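Local coordinates for protein potential RNA-dependent RNA polymerase (Human picobirnavirus, PDB 5I62) that acts as the viral RNA-directed RNA polymerase, extending RNA chains from ribonucleoside triphosphates, and probably serves both transcription and replication of a double-stranded RNA genome, at residues I222-F225 against Q226-L230; M237-V240 against D241-I244; F269-T272 against C273-V276; V334-V337 against L338-A342. All blocks are in the same frame, centred on the assembly; numbering follows the deposited sequence.

The four contacts lie along helices of the polymerase and form two touching pairs. Contacts 1 and 2 belong to successive helices, 208-228 and 237-250, and meet where Arg243 of contact 2 reaches the backbone of contact 1, its NH2 making a weak hydrogen bond of 3.0 Å to Gly229 O. Contacts 3 and 4 lie within the catalytic range of the sequence and pack directly, Phe269 CZ lying 3.6 Å from Val334 CG2. Contact 4 lies about 6 Å, nearest atoms, from both contacts 1 and 2, whereas the centres of contacts 2 and 3 are about 29 Å apart. His335 of contact 4 bonds through ND1 to Gly358 O, in the Gly-Asp-Asp sequence that is the hallmark of the polymerase active site.

Contact 1 (I222-F225 against Q226-L230); sequences ILTF and QRLGL
Phe225 and Leu230 meet at the C-terminal end of helix 208-228. The isobutyl group of Leu230 crosses the phenyl ring so that methyl CD1 sits over its middle, 3.9 Å from the centroid and 4° off the normal: a CH-pi contact in which one methyl touches all six ring carbons. The backbone here forms a Schellman motif. Gly229 takes a positive phi of 72°, which a residue without CB adopts easily, and this turns Leu230 N back to Phe225 O (3.1 Å), while Gly229 N makes a weak bond to Gln226 O. The hydrophobic pair is the one expected to accompany this motif.

One turn earlier, Gln226 runs extended past Ile222, its amide carbon CD 3.6 Å from methyl CG2 of Ile222. Its OE1 lies against Leu223 CD2 at 3.4 Å, and NE2 is bonded to Trp234 O in the following loop. Arg227 bends at its third torsion (chi3 -71°), which brings the guanidinium back along the helix: Leu223 O lies 4.0 Å above one face, toward its rim, and NH1 approaches both methyls of Leu223 at 4.2 Å. Thr224 and Leu228 lie side by side, with CG2 of Thr224 4.0 Å from CD1 of Leu228, while OG1 of Thr224 is bonded to Pro220 O.

The chemistry is thus divided: the flexible Gln226 and Arg227 lay their methylene stems on the preceding turn while their polar ends can find partners or solvent, whereas apolar contact and two returning N-H groups at Phe225 O, the one from Gly229 weak, together close the helix.

Contact 2 (M237-V240 against D241-I244); sequences MEAV and DRRI
Val240 and Ile244, one turn apart on helix 237-250, lie side by side and point the same way, Val240 CG1 4.1 Å from Ile244 CG1. Ile244 CG1 also presses on the backbone, 3.2 Å from Val240 O, the oxygen that accepts the nearly straight bond from Ile244 N (2.9 Å, 169°). Branched aliphatic residues probably suit this buried stripe because their branches cover the backbone close to the helix.

Asp241 leans back over the preceding turn. Its CG stands beside the backbone N (chi1 -64°), bringing OD1 to 3.0 Å from Met237 O. These are two acceptors, so the approach is not a bond; Met237 O instead receives Asp241 N at 2.9 Å. The carboxylate finds a donor outside the helix, OD2 bonding to Gly415 N.

On another side, Arg242 folds over Ala239. Ala239 CA is 3.7 Å above one face of the guanidinium, toward its rim, and NH1 is the nearest of its nitrogens to that carbon, at 3.9 Å. The small alanine side chain is consistent with the flat group lying this close to the main chain.

Farther out, Glu238 OE2 is 5.3 Å from Asp241 OD2. Any repulsion between them is probably eased by the salt bridge from Glu238 to Lys455. Ser236, just before the helix, bonds through OG to Ala239 N in the first turn.

This side of the helix, with Val240 and Ile244, rests on strands: both touch Gln355 of strand 355-357 and also strand 395-398, while Met237, Asp241 and Ile244 reach strand 401-404.

Contact 3 (F269-T272 against C273-V276); sequences FNPT and CQSV
Phe269 and Cys273 make the apolar part of this helix start. Cys273 CB lies almost exactly over the centre of the phenyl ring, 3.7 Å from the centroid and 5° off the normal, a CH-pi contact. The sulfur SG stands above the same face but farther away, at 4.7 Å from the centroid, as a Cys sulfur-aromatic contact. A short side chain suits this place because its CB can settle on the ring.

Capping comes from Asn270, the N-cap of helix 271-284. With CG set between the backbone N and the carbonyl carbon (chi1 57°), OD1 turns back to the first turn, accepting Cys273 N at 3.0 Å and, weakly, Thr272 N. Its ND2 is bonded to His380 O. Pro271 fits the next position, where the first turn needs no N-H from it.

Two side chains bond back to carbonyls. Gln274, extended beyond CG, sends NE2 to a lone pair of Phe269 O (2.9 Å, 172°), the acceptor lying in the amide plane. Ser275 OG donates to Thr272 O at 2.8 Å, an oxygen that Val276 N also meets weakly. The hydroxyl of Thr272 is bonded to Gln103.

Asn270 OD1 thus serves first-turn N-H groups that have no preceding helical carbonyl, while Gln274 and Ser275 add donors to the carbonyls of Phe269 and Thr272, the glutamine amide tying the incoming loop to the first turn.

Contact 4 (V334-V337 against L338-A342); sequences VHRV and LQHEA
Helix 327-345 follows the glycine-rich loop of the polymerase catalytic region, as the motif B helix does in related enzymes, and carries a set of bonded polar side chains. Arg336 and Gln339 meet there: Arg336 NH1 donates to Gln339 OE1 at 3.2 Å, close to the guanidinium plane, with the two flat groups turned 40° apart. Bending at chi2 (59°) turns the outer part of the arginine toward Gln339. Arginine suits the place by having several donors: NE forms a salt bridge with Glu117, while NH1 also bonds to Ser354 O and NH2 to Pro352 O.

Gln339 NE2 bonds to Gln355 O and donates to a water at 3.1 Å. The water is 2.8 Å from His335 NE2, in the plane of that ring, and so bridges the two side chains. His335 ND1 is bonded to Gly358 O, linking the helix to the Gly-Asp-Asp turn between strands 355-357 and 360-363. His340, its ring at 78° to the guanidinium, shares Glu117 with Arg336.

Val337 packs on helices 108-116 and 271-284, and Leu338 on Tyr377 of helix 370-378, which Gln339 also touches.

Contact 1 (I222-F225 against Q226-L230)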
loop_
_atom_site.group_PDB
_atom_site.type_symbol
_atom_site.label_atom_id
_atom_site.label_comp_id
_atom_site.label_asym_id
_atom_site.label_seq_id
_atom_site.Cartn_x
_atom_site.Cartn_y
_atom_site.Cartn_z
ATOM N N ILE A 222 0.741 -15.333 2.016
ATOM C CA ILE A 222 1.690 -14.323 2.451
ATOM C C ILE A 222 2.638 -14.887 3.500
ATOM O O ILE A 222 3.853 -14.649 3.441
ATOM C CB ILE A 222 0.938 -13.073 2.934
ATOM C CG1 ILE A 222 0.340 -12.354 1.717
ATOM C CG2 ILE A 222 1.876 -12.150 3.705
ATOM C CD1 ILE A 222 -0.752 -11.347 2.043
ATOM N N LEU A 223 2.110 -15.685 4.441
ATOM C CA LEU A 223 2.948 -16.283 5.482
ATOM C C LEU A 223 4.019 -17.194 4.892
ATOM O O LEU A 223 5.180 -17.158 5.322
ATOM C CB LEU A 223 2.102 -17.076 6.476
ATOM C CG LEU A 223 1.773 -16.398 7.799
ATOM C CD1 LEU A 223 1.097 -17.411 8.726
ATOM C CD2 LEU A 223 3.050 -15.825 8.428
ATOM N N THR A 224 3.621 -18.058 3.952
ATOM C CA THR A 224 4.563 -18.936 3.261
ATOM C C THR A 224 5.624 -18.139 2.509
ATOM O O THR A 224 6.818 -18.443 2.592
ATOM C CB THR A 224 3.803 -19.849 2.298
ATOM O OG1 THR A 224 3.061 -20.810 3.046
ATOM C CG2 THR A 224 4.767 -20.573 1.341
ATOM N N PHE A 225 5.198 -17.124 1.753
ATOM C CA PHE A 225 6.148 -16.298 1.016
ATOM C C PHE A 225 7.082 -15.556 1.961
ATOM O O PHE A 225 8.276 -15.411 1.673
ATOM C CB PHE A 225 5.409 -15.319 0.104
ATOM C CG PHE A 225 5.035 -15.903 -1.230
ATOM C CD1 PHE A 225 4.422 -17.139 -1.315
ATOM C CD2 PHE A 225 5.316 -15.222 -2.405
ATOM C CE1 PHE A 225 4.095 -17.689 -2.543
ATOM C CE2 PHE A 225 4.981 -15.765 -3.642
ATOM C CZ PHE A 225 4.373 -16.995 -3.705
ATOM N N GLN A 226 6.556 -15.093 3.099
ATOM C CA GLN A 226 7.383 -14.413 4.097
ATOM C C GLN A 226 8.476 -15.328 4.629
ATOM O O GLN A 226 9.642 -14.927 4.739
ATOM C CB GLN A 226 6.515 -13.905 5.252
ATOM C CG GLN A 226 5.706 -12.683 4.905
ATOM C CD GLN A 226 4.708 -12.312 5.988
ATOM O OE1 GLN A 226 4.150 -13.179 6.671
ATOM N NE2 GLN A 226 4.474 -11.014 6.141
ATOM N N ARG A 227 8.117 -16.566 4.965
ATOM C CA ARG A 227 9.103 -17.473 5.543
ATOM C C ARG A 227 10.137 -17.926 4.515
ATOM O O ARG A 227 11.284 -18.203 4.876
ATOM C CB ARG A 227 8.392 -18.654 6.177
ATOM C CG ARG A 227 7.601 -18.208 7.405
ATOM C CD ARG A 227 7.245 -19.374 8.281
ATOM N NE ARG A 227 6.227 -20.194 7.653
ATOM C CZ ARG A 227 4.978 -20.287 8.097
ATOM N NH1 ARG A 227 4.612 -19.621 9.182
ATOM N NH2 ARG A 227 4.110 -21.056 7.458
ATOM N N LEU A 228 9.760 -18.008 3.247
ATOM C CA LEU A 228 10.722 -18.323 2.194
ATOM C C LEU A 228 11.516 -17.109 1.723
ATOM O O LEU A 228 12.502 -17.280 0.994
ATOM C CB LEU A 228 10.009 -18.937 1.000
ATOM C CG LEU A 228 9.471 -20.320 1.367
ATOM C CD1 LEU A 228 8.604 -20.842 0.255
ATOM C CD2 LEU A 228 10.626 -21.267 1.647
ATOM N N GLY A 229 11.094 -15.904 2.089
ATOM C CA GLY A 229 11.753 -14.691 1.648
ATOM C C GLY A 229 11.544 -14.343 0.190
ATOM O O GLY A 229 12.347 -13.598 -0.371
ATOM N N LEU A 230 10.464 -14.836 -0.430
ATOM C CA LEU A 230 10.272 -14.638 -1.869
ATOM C C LEU A 230 9.952 -13.184 -2.220
ATOM O O LEU A 230 10.343 -12.700 -3.288
ATOM C CB LEU A 230 9.169 -15.557 -2.386
ATOM C CG LEU A 230 9.522 -17.042 -2.373
ATOM C CD1 LEU A 230 8.282 -17.897 -2.593
ATOM C CD2 LEU A 230 10.556 -17.302 -3.446
#

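Contact 2 (M237-V240 against D241-I244)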
loop_
_atom_site.group_PDB
_atom_site.type_symbol
_atom_site.label_atom_id
_atom_site.label_comp_id
_atom_site.label_asym_id
_atom_site.label_seq_id
_atom_site.Cartn_x
_atom_site.Cartn_y
_atom_site.Cartn_z
ATOM N N MET A 237 12.048 -4.041 5.745
ATOM C CA MET A 237 12.892 -3.169 4.940
ATOM C C MET A 237 14.335 -3.661 4.924
ATOM O O MET A 237 15.082 -3.393 3.973
ATOM C CB MET A 237 12.814 -1.738 5.458
ATOM C CG MET A 237 11.423 -1.111 5.324
ATOM S SD MET A 237 10.959 -0.800 3.602
ATOM C CE MET A 237 9.922 -2.220 3.234
ATOM N N GLU A 238 14.743 -4.390 5.959
ATOM C CA GLU A 238 16.085 -4.965 5.956
ATOM C C GLU A 238 16.191 -6.114 4.951
ATOM O O GLU A 238 17.231 -6.283 4.300
ATOM C CB GLU A 238 16.457 -5.409 7.371
ATOM C CG GLU A 238 16.661 -4.235 8.355
ATOM C CD GLU A 238 15.355 -3.515 8.744
ATOM O OE1 GLU A 238 14.293 -4.176 8.845
ATOM O OE2 GLU A 238 15.396 -2.278 8.952
ATOM N N ALA A 239 15.125 -6.902 4.797
ATOM C CA ALA A 239 15.119 -7.924 3.747
ATOM C C ALA A 239 15.142 -7.284 2.363
ATOM O O ALA A 239 15.763 -7.816 1.434
ATOM C CB ALA A 239 13.909 -8.841 3.890
ATOM N N VAL A 240 14.457 -6.148 2.205
ATOM C CA VAL A 240 14.496 -5.422 0.936
ATOM C C VAL A 240 15.914 -4.967 0.641
ATOM O O VAL A 240 16.399 -5.093 -0.488
ATOM C CB VAL A 240 13.533 -4.218 0.958
ATOM C CG1 VAL A 240 13.776 -3.325 -0.274
ATOM C CG2 VAL A 240 12.091 -4.678 0.985
ATOM N N ASP A 241 16.573 -4.384 1.647
ATOM C CA ASP A 241 17.919 -3.847 1.490
ATOM C C ASP A 241 18.910 -4.945 1.135
ATOM O O ASP A 241 19.827 -4.732 0.337
ATOM C CB ASP A 241 18.364 -3.139 2.772
ATOM C CG ASP A 241 17.501 -1.919 3.105
ATOM O OD1 ASP A 241 16.699 -1.505 2.231
ATOM O OD2 ASP A 241 17.628 -1.366 4.231
ATOM N N ARG A 242 18.754 -6.122 1.732
ATOM C CA ARG A 242 19.660 -7.206 1.395
ATOM C C ARG A 242 19.532 -7.596 -0.064
ATOM O O ARG A 242 20.535 -7.862 -0.723
ATOM C CB ARG A 242 19.445 -8.417 2.284
ATOM C CG ARG A 242 20.045 -8.216 3.650
ATOM C CD ARG A 242 20.144 -9.519 4.379
ATOM N NE ARG A 242 19.177 -10.462 3.833
ATOM C CZ ARG A 242 18.028 -10.749 4.443
ATOM N NH1 ARG A 242 17.709 -10.156 5.599
ATOM N NH2 ARG A 242 17.182 -11.614 3.879
ATOM N N ARG A 243 18.306 -7.640 -0.590
ATOM C CA ARG A 243 18.149 -8.016 -1.990
ATOM C C ARG A 243 18.612 -6.903 -2.929
ATOM O O ARG A 243 19.185 -7.185 -3.990
ATOM C CB ARG A 243 16.713 -8.421 -2.292
ATOM C CG ARG A 243 16.586 -9.069 -3.667
ATOM C CD ARG A 243 15.534 -10.143 -3.718
ATOM N NE ARG A 243 15.738 -11.201 -2.729
ATOM C CZ ARG A 243 14.839 -12.151 -2.467
ATOM N NH1 ARG A 243 13.687 -12.169 -3.132
ATOM N NH2 ARG A 243 15.082 -13.077 -1.543
ATOM N N ILE A 244 18.364 -5.636 -2.574
ATOM C CA ILE A 244 18.936 -4.524 -3.346
ATOM C C ILE A 244 20.446 -4.701 -3.475
ATOM O O ILE A 244 21.026 -4.544 -4.559
ATOM C CB ILE A 244 18.620 -3.164 -2.691
ATOM C CG1 ILE A 244 17.115 -2.866 -2.660
ATOM C CG2 ILE A 244 19.388 -2.042 -3.408
ATOM C CD1 ILE A 244 16.500 -2.705 -4.016
#

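Contact 3 (F269-T272 against C273-V276)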
loop_
_atom_site.group_PDB
_atom_site.type_symbol
_atom_site.label_atom_id
_atom_site.label_comp_id
_atom_site.label_asym_id
_atom_site.label_seq_id
_atom_site.Cartn_x
_atom_site.Cartn_y
_atom_site.Cartn_z
ATOM N N PHE A 269 -5.780 -3.025 -13.693
ATOM C CA PHE A 269 -5.535 -4.453 -13.466
ATOM C C PHE A 269 -6.709 -5.222 -14.070
ATOM O O PHE A 269 -7.662 -5.613 -13.396
ATOM C CB PHE A 269 -5.339 -4.736 -11.979
ATOM C CG PHE A 269 -4.535 -5.969 -11.697
ATOM C CD1 PHE A 269 -3.145 -5.950 -11.782
ATOM C CD2 PHE A 269 -5.162 -7.147 -11.359
ATOM C CE1 PHE A 269 -2.401 -7.095 -11.528
ATOM C CE2 PHE A 269 -4.424 -8.308 -11.115
ATOM C CZ PHE A 269 -3.049 -8.278 -11.183
ATOM N N ASN A 270 -6.601 -5.469 -15.373
ATOM C CA ASN A 270 -7.709 -5.840 -16.247
ATOM C C ASN A 270 -7.877 -7.363 -16.273
ATOM O O ASN A 270 -7.127 -8.095 -15.639
ATOM C CB ASN A 270 -7.441 -5.244 -17.625
ATOM C CG ASN A 270 -6.105 -5.714 -18.196
ATOM O OD1 ASN A 270 -5.771 -6.896 -18.135
ATOM N ND2 ASN A 270 -5.340 -4.779 -18.741
ATOM N N PRO A 271 -8.868 -7.881 -17.015
ATOM C CA PRO A 271 -9.104 -9.333 -17.001
ATOM C C PRO A 271 -7.942 -10.150 -17.535
ATOM O O PRO A 271 -7.833 -11.325 -17.190
ATOM C CB PRO A 271 -10.351 -9.498 -17.881
ATOM C CG PRO A 271 -11.108 -8.195 -17.685
ATOM C CD PRO A 271 -10.003 -7.158 -17.643
ATOM N N THR A 272 -7.076 -9.568 -18.365
ATOM C CA THR A 272 -5.891 -10.301 -18.785
ATOM C C THR A 272 -4.945 -10.492 -17.607
ATOM O O THR A 272 -4.496 -11.611 -17.335
ATOM C CB THR A 272 -5.214 -9.562 -19.944
ATOM O OG1 THR A 272 -6.140 -9.450 -21.030
ATOM C CG2 THR A 272 -3.990 -10.321 -20.421
ATOM N N CYS A 273 -4.672 -9.410 -16.869
ATOM C CA CYS A 273 -3.869 -9.511 -15.654
ATOM C C CYS A 273 -4.509 -10.453 -14.641
ATOM O O CYS A 273 -3.819 -11.254 -14.004
ATOM C CB CYS A 273 -3.673 -8.139 -15.017
ATOM S SG CYS A 273 -2.740 -6.996 -16.022
ATOM N N GLN A 274 -5.830 -10.349 -14.468
ATOM C CA GLN A 274 -6.527 -11.187 -13.499
ATOM C C GLN A 274 -6.347 -12.669 -13.823
ATOM O O GLN A 274 -6.162 -13.500 -12.924
ATOM C CB GLN A 274 -8.013 -10.817 -13.468
ATOM C CG GLN A 274 -8.321 -9.401 -12.976
ATOM C CD GLN A 274 -9.702 -8.899 -13.458
ATOM O OE1 GLN A 274 -10.640 -9.685 -13.608
ATOM N NE2 GLN A 274 -9.810 -7.584 -13.713
ATOM N N SER A 275 -6.402 -13.028 -15.110
ATOM C CA SER A 275 -6.298 -14.444 -15.439
ATOM C C SER A 275 -4.902 -14.975 -15.151
ATOM O O SER A 275 -4.745 -16.169 -14.891
ATOM C CB SER A 275 -6.681 -14.694 -16.897
ATOM O OG SER A 275 -5.738 -14.062 -17.734
ATOM N N VAL A 276 -3.879 -14.112 -15.199
ATOM C CA VAL A 276 -2.527 -14.539 -14.837
ATOM C C VAL A 276 -2.430 -14.776 -13.336
ATOM O O VAL A 276 -1.856 -15.776 -12.885
ATOM C CB VAL A 276 -1.474 -13.513 -15.295
ATOM C CG1 VAL A 276 -0.084 -13.937 -14.792
ATOM C CG2 VAL A 276 -1.473 -13.368 -16.801
#

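Contact 4 (V334-V337 against L338-A342)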
loop_
_atom_site.group_PDB
_atom_site.type_symbol
_atom_site.label_atom_id
_atom_site.label_comp_id
_atom_site.label_asym_id
_atom_site.label_seq_id
_atom_site.Cartn_x
_atom_site.Cartn_y
_atom_site.Cartn_z
ATOM N N VAL A 334 1.567 -10.986 -10.340
ATOM C CA VAL A 334 1.519 -10.666 -11.761
ATOM C C VAL A 334 2.656 -9.725 -12.146
ATOM O O VAL A 334 3.237 -9.846 -13.234
ATOM C CB VAL A 334 0.144 -10.089 -12.145
ATOM C CG1 VAL A 334 0.163 -9.568 -13.610
ATOM C CG2 VAL A 334 -0.940 -11.145 -11.972
ATOM N N HIS A 335 2.990 -8.779 -11.272
ATOM C CA HIS A 335 4.128 -7.891 -11.525
ATOM C C HIS A 335 5.416 -8.693 -11.730
ATOM O O HIS A 335 6.236 -8.368 -12.604
ATOM C CB HIS A 335 4.256 -6.908 -10.358
ATOM C CG HIS A 335 5.123 -5.720 -10.627
ATOM N ND1 HIS A 335 5.010 -4.553 -9.907
ATOM C CD2 HIS A 335 6.137 -5.525 -11.504
ATOM C CE1 HIS A 335 5.899 -3.678 -10.345
ATOM N NE2 HIS A 335 6.598 -4.244 -11.312
ATOM N N ARG A 336 5.593 -9.771 -10.959
ATOM C CA ARG A 336 6.784 -10.593 -11.125
ATOM C C ARG A 336 6.797 -11.258 -12.503
ATOM O O ARG A 336 7.847 -11.326 -13.148
ATOM C CB ARG A 336 6.887 -11.627 -10.008
ATOM C CG ARG A 336 8.168 -12.497 -10.084
ATOM C CD ARG A 336 9.443 -11.647 -10.024
ATOM N NE ARG A 336 10.584 -12.409 -9.508
ATOM C CZ ARG A 336 11.716 -11.862 -9.078
ATOM N NH1 ARG A 336 11.876 -10.545 -9.116
ATOM N NH2 ARG A 336 12.679 -12.633 -8.596
ATOM N N VAL A 337 5.631 -11.708 -12.989
ATOM C CA VAL A 337 5.531 -12.217 -14.363
ATOM C C VAL A 337 5.948 -11.152 -15.375
ATOM O O VAL A 337 6.660 -11.439 -16.349
ATOM C CB VAL A 337 4.109 -12.731 -14.648
ATOM C CG1 VAL A 337 3.995 -13.203 -16.104
ATOM C CG2 VAL A 337 3.756 -13.871 -13.684
ATOM N N LEU A 338 5.478 -9.915 -15.182
ATOM C CA LEU A 338 5.852 -8.819 -16.073
ATOM C C LEU A 338 7.372 -8.661 -16.155
ATOM O O LEU A 338 7.933 -8.435 -17.235
ATOM C CB LEU A 338 5.204 -7.514 -15.593
ATOM C CG LEU A 338 3.701 -7.304 -15.779
ATOM C CD1 LEU A 338 3.276 -5.997 -15.094
ATOM C CD2 LEU A 338 3.344 -7.275 -17.267
ATOM N N GLN A 339 8.051 -8.757 -15.010
ATOM C CA GLN A 339 9.504 -8.605 -14.990
ATOM C C GLN A 339 10.168 -9.735 -15.761
ATOM O O GLN A 339 11.081 -9.504 -16.562
ATOM C CB GLN A 339 10.006 -8.551 -13.538
ATOM C CG GLN A 339 9.471 -7.334 -12.739
ATOM C CD GLN A 339 10.147 -7.183 -11.382
ATOM O OE1 GLN A 339 10.497 -8.166 -10.742
ATOM N NE2 GLN A 339 10.386 -5.940 -10.973
ATOM N N HIS A 340 9.728 -10.974 -15.531
ATOM C CA HIS A 340 10.280 -12.095 -16.283
ATOM C C HIS A 340 10.043 -11.920 -17.774
ATOM O O HIS A 340 10.936 -12.186 -18.593
ATOM C CB HIS A 340 9.655 -13.410 -15.820
ATOM C CG HIS A 340 10.253 -13.952 -14.565
ATOM N ND1 HIS A 340 11.570 -14.348 -14.486
ATOM C CD2 HIS A 340 9.724 -14.143 -13.332
ATOM C CE1 HIS A 340 11.824 -14.774 -13.259
ATOM N NE2 HIS A 340 10.719 -14.660 -12.540
ATOM N N GLU A 341 8.839 -11.467 -18.141
ATOM C CA GLU A 341 8.480 -11.349 -19.550
ATOM C C GLU A 341 9.333 -10.305 -20.253
ATOM O O GLU A 341 9.727 -10.496 -21.409
ATOM C CB GLU A 341 6.998 -11.010 -19.698
ATOM C CG GLU A 341 6.546 -10.896 -21.146
ATOM C CD GLU A 341 5.138 -10.329 -21.248
ATOM O OE1 GLU A 341 4.911 -9.184 -20.777
ATOM O OE2 GLU A 341 4.254 -11.043 -21.773
ATOM N N ALA A 342 9.640 -9.199 -19.573
ATOM C CA ALA A 342 10.520 -8.201 -20.178
ATOM C C ALA A 342 11.881 -8.809 -20.531
ATOM O O ALA A 342 12.408 -8.596 -21.630
ATOM C CB ALA A 342 10.683 -7.008 -19.240
HETATM O O HOH W 1 9.079 -3.586 -12.450
#